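Local coordinates for putative fumarylacetoacetate hydrolase family protein (Yersinia pestis, PDB 3S52) that is of unsettled function but belongs to the fumarylacetoacetate hydrolase family, whose C-terminal domain makes up most of its chain, at residues 30-33 with 34-37; 183-186 with 187-190. All blocks are in the same frame, centred on the assembly; numbering follows the deposited sequence.

How the contacts relate
From the N terminus the chain runs through strand 21-26 and enters the short helix 30-35, the whole of which, with the two residues after it, forms contact 1: residues 30-33 meet 34-37, and the helix ends at Gly37 in a Schellman motif. Much later, after helix 171-181, contact 2 closes a tight turn at 185-188 and leads into strand 189-191. The two are in series, neither enclosing nor crossing the other. The centres of contact 1 and contact 2 lie about 28 Å apart, on opposite sides of the chain's centre, and the contacts do not touch. Strand 21-26 relates them, since it precedes the helix of contact 1 and pairs in parallel with strand 189-191.

Contact 1. Residues 30-33 with 34-37; sequences AEHI and KEMG. With SO4 (sulfate ion), chain E.
His32 and Glu35, one helical turn apart, are joined by a hydrogen bond from His32 ND1 to Glu35 OE2, 2.9 Å long and nearly straight at 169°. The oxygen lies in the imidazole plane, while the carboxylate, met on its anti side, stands almost perpendicular to the ring (89°). His32 holds CG anti to its backbone N (chi1 173°), which carries the ring outward from the helix, where ND1 can meet Glu35 and NE2 the sulfate; Glu35 bends back with CG between its N and carbonyl carbon. Over one ring face comes selenomethionine Met36, its CG 3.2 Å from His32 CE1, and its SE meets the ring obliquely, 4.4 Å from the centroid. The unbranched, flexible chain, bent at chi2 and chi3, can fold over the ring.

At the other ring nitrogen, His32 NE2 donates to O1 of a sulfate ion at 2.9 Å, with a weaker bond to O3. Ser27 N and Lys125 NZ also hold this ion, which probably came from the crystallisation liquor.

Outward, the backbone supports the pair: Met36 N bonds to His32 O at 3.0 Å, and Lys34 N and Glu35 N reach Ala30 O and Glu31 O. Gly37, with positive phi, ends the helix in a Schellman motif. Gly197 N and Val198 N each bond one carboxylate oxygen of Glu35, fixing its rotation.

The ring is thus held between a carboxylate at one nitrogen and an anion at the other, and Glu35, itself gripped by two backbone N-H groups, helps set the ring's rotation.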
ATOM      1  N   ALA A  30      10.471 -21.403  -3.528  1.00 13.05           N
ATOM      2  CA  ALA A  30      11.404 -21.972  -2.546  1.00 17.27           C
ATOM      3  C   ALA A  30      12.867 -21.576  -2.758  1.00 15.70           C
ATOM      4  O   ALA A  30      13.576 -21.288  -1.796  1.00 17.81           O
ATOM      5  CB  ALA A  30      11.265 -23.488  -2.490  1.00 21.39           C
ATOM      6  N   GLU A  31      13.321 -21.560  -4.009  1.00 10.03           N
ATOM      7  CA  GLU A  31      14.703 -21.191  -4.288  1.00 19.67           C
ATOM      8  C   GLU A  31      14.983 -19.712  -3.994  1.00 18.52           C
ATOM      9  O   GLU A  31      16.114 -19.343  -3.688  1.00 16.55           O
ATOM     10  CB  GLU A  31      15.101 -21.581  -5.718  1.00 24.32           C
ATOM     11  CG  GLU A  31      15.228 -23.097  -5.890  1.00 38.18           C
ATOM     12  CD  GLU A  31      15.622 -23.524  -7.299  1.00 59.24           C
ATOM     13  OE1 GLU A  31      14.746 -23.526  -8.198  1.00 61.78           O
ATOM     14  OE2 GLU A  31      16.810 -23.872  -7.502  1.00 67.55           O
ATOM     15  N   HIS A  32      13.957 -18.870  -4.077  1.00 12.64           N
ATOM     16  CA  HIS A  32      14.125 -17.476  -3.704  1.00 13.84           C
ATOM     17  C   HIS A  32      14.173 -17.340  -2.183  1.00 17.62           C
ATOM     18  O   HIS A  32      14.996 -16.590  -1.632  1.00 19.30           O
ATOM     19  CB  HIS A  32      13.017 -16.599  -4.283  1.00 17.80           C
ATOM     20  CG  HIS A  32      13.069 -15.189  -3.792  1.00 14.09           C
ATOM     21  ND1 HIS A  32      14.184 -14.395  -3.940  1.00 15.11           N
ATOM     22  CD2 HIS A  32      12.160 -14.444  -3.119  1.00 20.22           C
ATOM     23  CE1 HIS A  32      13.953 -13.211  -3.399  1.00 17.88           C
ATOM     24  NE2 HIS A  32      12.731 -13.217  -2.890  1.00 12.81           N
ATOM     25  N   ILE A  33      13.307 -18.073  -1.496  1.00 14.15           N
ATOM     26  CA  ILE A  33      13.374 -18.089  -0.045  1.00 10.06           C
ATOM     27  C   ILE A  33      14.774 -18.488   0.442  1.00 18.67           C
ATOM     28  O   ILE A  33      15.287 -17.944   1.422  1.00 17.07           O
ATOM     29  CB  ILE A  33      12.336 -19.011   0.560  1.00 11.42           C
ATOM     30  CG1 ILE A  33      10.927 -18.479   0.275  1.00 13.42           C
ATOM     31  CG2 ILE A  33      12.554 -19.095   2.056  1.00 14.35           C
ATOM     32  CD1 ILE A  33       9.817 -19.383   0.813  1.00 18.41           C
ATOM     33  N   LYS A  34      15.397 -19.420  -0.267  1.00 17.55           N
ATOM     34  CA  LYS A  34      16.699 -19.943   0.121  1.00 23.14           C
ATOM     35  C   LYS A  34      17.818 -18.905  -0.073  1.00 27.01           C
ATOM     36  O   LYS A  34      18.680 -18.750   0.791  1.00 31.03           O
ATOM     37  CB  LYS A  34      16.976 -21.227  -0.665  1.00 27.41           C
ATOM     38  CG  LYS A  34      18.342 -21.830  -0.464  1.00 41.59           C
ATOM     39  CD  LYS A  34      18.575 -22.950  -1.480  1.00 53.53           C
ATOM     40  CE  LYS A  34      19.953 -23.589  -1.316  1.00 61.43           C
ATOM     41  NZ  LYS A  34      21.079 -22.614  -1.386  1.00 60.80           N
ATOM     42  N   GLU A  35      17.781 -18.173  -1.185  1.00 21.32           N
ATOM     43  CA  GLU A  35      18.804 -17.166  -1.474  1.00 20.37           C
ATOM     44  C   GLU A  35      18.654 -15.908  -0.610  1.00 20.98           C
ATOM     45  O   GLU A  35      19.619 -15.168  -0.426  1.00 22.68           O
ATOM     46  CB  GLU A  35      18.796 -16.788  -2.958  1.00 22.14           C
ATOM     47  CG  GLU A  35      17.767 -15.708  -3.319  1.00 21.06           C
ATOM     48  CD  GLU A  35      17.636 -15.512  -4.814  1.00 23.25           C
ATOM     49  OE1 GLU A  35      18.491 -16.051  -5.543  1.00 20.39           O
ATOM     50  OE2 GLU A  35      16.679 -14.833  -5.259  1.00 23.93           O
HETATM   51  N   MSE A  36      17.453 -15.671  -0.084  1.00 16.73           N
HETATM   52  CA  MSE A  36      17.228 -14.582   0.883  1.00 20.51           C
HETATM   53  C   MSE A  36      17.553 -15.014   2.319  1.00 25.04           C
HETATM   54  O   MSE A  36      17.390 -14.235   3.261  1.00 22.93           O
HETATM   55  CB  MSE A  36      15.771 -14.088   0.844  1.00 19.68           C
HETATM   56  CG  MSE A  36      15.294 -13.594  -0.526  1.00 29.19           C
HETATM   57 SE   MSE A  36      16.176 -11.933  -1.060  0.59 37.52          SE
HETATM   58  CE  MSE A  36      15.015 -10.670  -0.119  1.00 38.01           C
ATOM     59  N   GLY A  37      17.984 -16.260   2.490  1.00 27.37           N
ATOM     60  CA  GLY A  37      18.289 -16.778   3.815  1.00 33.26           C
ATOM     61  C   GLY A  37      17.090 -16.859   4.751  1.00 36.52           C
ATOM     62  O   GLY A  37      17.249 -16.976   5.961  1.00 35.80           O
TER
HETATM   63  S   SO4 E 219      10.587 -11.072  -0.931  1.00 38.44           S
HETATM   64  O1  SO4 E 219      11.933 -10.850  -1.459  1.00 30.76           O
HETATM   65  O2  SO4 E 219       9.708 -10.008  -1.383  1.00 29.47           O
HETATM   66  O3  SO4 E 219      10.051 -12.352  -1.397  1.00 35.38           O
HETATM   67  O4  SO4 E 219      10.674 -11.058   0.539  1.00 36.20           O

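Contact 2. Residues 183-186 with 187-190; sequences TLRA and GDIV
Arg185 and Asp188 are linked by two hydrogen bonds across a type II beta turn. Asp188 N donates to Arg185 O at 2.8 Å, the bond that defines the turn. In the other direction Arg185 N gives its hydrogen to Asp188 OD2, also at 2.8 Å, approaching from well above the carboxylate plane. Asp188 CG lies anti to its carbonyl carbon (chi1 -77°), which swings the carboxylate back over the start of the turn; a short acidic side chain suits this reach. Gly187 takes the third position of the turn with phi 95°, where a CB would be jammed against Ala186 O.

Charge adds a second layer. Asp188 OD2 also forms a salt bridge with Lys21 NZ, which probably keeps the carboxylate ionised. The extended Arg185 side chain, although it starts out alongside Asp188, sends its guanidinium to Glu51 of the second subunit, where NH1 forms a salt bridge. Thr183 OG1 bonds to Asp128 of that subunit.

Apolar contact is slight: Leu184 CD1 meets Val190 CG2 at 4.1 Å, the two branched side chains crossing at about a right angle.

Both of these residues pack on Ile175 of helix 171-181. The turn carries the chain from that helix into strand 189-191, which lies between strands 21-26 and 70-80 of the mixed sheet.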
ATOM      1  N   THR A 183     -10.208  -5.821  -0.669  1.00 11.24           N
ATOM      2  CA  THR A 183     -11.066  -5.858  -1.847  1.00 16.12           C
ATOM      3  C   THR A 183     -10.168  -5.596  -3.053  1.00 16.39           C
ATOM      4  O   THR A 183      -9.417  -4.620  -3.078  1.00 12.76           O
ATOM      5  CB  THR A 183     -12.180  -4.794  -1.780  1.00 15.33           C
ATOM      6  OG1 THR A 183     -13.166  -5.203  -0.822  1.00 19.24           O
ATOM      7  CG2 THR A 183     -12.852  -4.615  -3.159  1.00 13.50           C
ATOM      8  N   LEU A 184     -10.215  -6.477  -4.041  1.00 16.40           N
ATOM      9  CA  LEU A 184      -9.444  -6.272  -5.258  1.00 13.29           C
ATOM     10  C   LEU A 184     -10.372  -5.726  -6.333  1.00 15.78           C
ATOM     11  O   LEU A 184     -11.229  -6.447  -6.841  1.00 19.50           O
ATOM     12  CB  LEU A 184      -8.791  -7.575  -5.717  1.00 17.62           C
ATOM     13  CG  LEU A 184      -7.962  -8.333  -4.678  1.00 18.24           C
ATOM     14  CD1 LEU A 184      -7.286  -9.535  -5.308  1.00 22.12           C
ATOM     15  CD2 LEU A 184      -6.937  -7.423  -4.019  1.00 18.10           C
ATOM     16  N   ARG A 185     -10.219  -4.448  -6.661  1.00 13.02           N
ATOM     17  CA  ARG A 185     -11.124  -3.817  -7.603  1.00 16.16           C
ATOM     18  C   ARG A 185     -10.737  -4.219  -9.020  1.00 16.93           C
ATOM     19  O   ARG A 185      -9.595  -4.604  -9.275  1.00 10.12           O
ATOM     20  CB  ARG A 185     -11.089  -2.300  -7.438  1.00 17.28           C
ATOM     21  CG  ARG A 185     -11.484  -1.783  -6.030  1.00 23.83           C
ATOM     22  CD  ARG A 185     -12.024  -0.342  -6.103  1.00 24.37           C
ATOM     23  NE  ARG A 185     -12.231   0.301  -4.795  1.00 20.90           N
ATOM     24  CZ  ARG A 185     -13.261   0.049  -3.993  1.00 26.48           C
ATOM     25  NH1 ARG A 185     -13.382   0.688  -2.837  1.00 30.74           N
ATOM     26  NH2 ARG A 185     -14.171  -0.853  -4.339  1.00 20.40           N
ATOM     27  N   ALA A 186     -11.692  -4.138  -9.935  1.00 15.64           N
ATOM     28  CA  ALA A 186     -11.368  -4.253 -11.347  1.00 22.35           C
ATOM     29  C   ALA A 186     -10.246  -3.264 -11.617  1.00 16.92           C
ATOM     30  O   ALA A 186     -10.313  -2.117 -11.180  1.00 14.12           O
ATOM     31  CB  ALA A 186     -12.590  -3.914 -12.199  1.00 15.13           C
ATOM     32  N   GLY A 187      -9.202  -3.711 -12.306  1.00 14.08           N
ATOM     33  CA  GLY A 187      -8.069  -2.851 -12.585  1.00 11.62           C
ATOM     34  C   GLY A 187      -6.944  -3.014 -11.577  1.00 15.95           C
ATOM     35  O   GLY A 187      -5.856  -2.485 -11.780  1.00 13.72           O
ATOM     36  N   ASP A 188      -7.187  -3.730 -10.480  1.00 15.54           N
ATOM     37  CA  ASP A 188      -6.079  -3.996  -9.570  1.00 10.33           C
ATOM     38  C   ASP A 188      -5.180  -5.050 -10.190  1.00 12.90           C
ATOM     39  O   ASP A 188      -5.606  -5.820 -11.048  1.00  9.56           O
ATOM     40  CB  ASP A 188      -6.533  -4.415  -8.172  1.00 10.33           C
ATOM     41  CG  ASP A 188      -7.020  -3.227  -7.325  1.00 19.11           C
ATOM     42  OD1 ASP A 188      -6.757  -2.055  -7.677  1.00 16.59           O
ATOM     43  OD2 ASP A 188      -7.663  -3.471  -6.291  1.00 15.52           O
ATOM     44  N   ILE A 189      -3.929  -5.076  -9.755  1.00 13.58           N
ATOM     45  CA  ILE A 189      -2.959  -6.007 -10.289  1.00 11.50           C
ATOM     46  C   ILE A 189      -2.463  -6.867  -9.137  1.00 10.43           C
ATOM     47  O   ILE A 189      -2.296  -6.376  -8.016  1.00 14.47           O
ATOM     48  CB  ILE A 189      -1.766  -5.233 -10.926  1.00 11.58           C
ATOM     49  CG1 ILE A 189      -2.239  -4.360 -12.098  1.00 10.97           C
ATOM     50  CG2 ILE A 189      -0.664  -6.174 -11.355  1.00  9.56           C
ATOM     51  CD1 ILE A 189      -1.209  -3.305 -12.530  1.00 14.15           C
ATOM     52  N   VAL A 190      -2.223  -8.146  -9.412  1.00  7.69           N
ATOM     53  CA  VAL A 190      -1.642  -9.030  -8.417  1.00  8.31           C
ATOM     54  C   VAL A 190      -0.291  -9.504  -8.911  1.00 13.55           C
ATOM     55  O   VAL A 190      -0.171  -9.960 -10.058  1.00 14.17           O
ATOM     56  CB  VAL A 190      -2.536 -10.240  -8.140  1.00 13.83           C
ATOM     57  CG1 VAL A 190      -1.764 -11.302  -7.343  1.00 16.29           C
ATOM     58  CG2 VAL A 190      -3.804  -9.797  -7.417  1.00 13.49           C
TER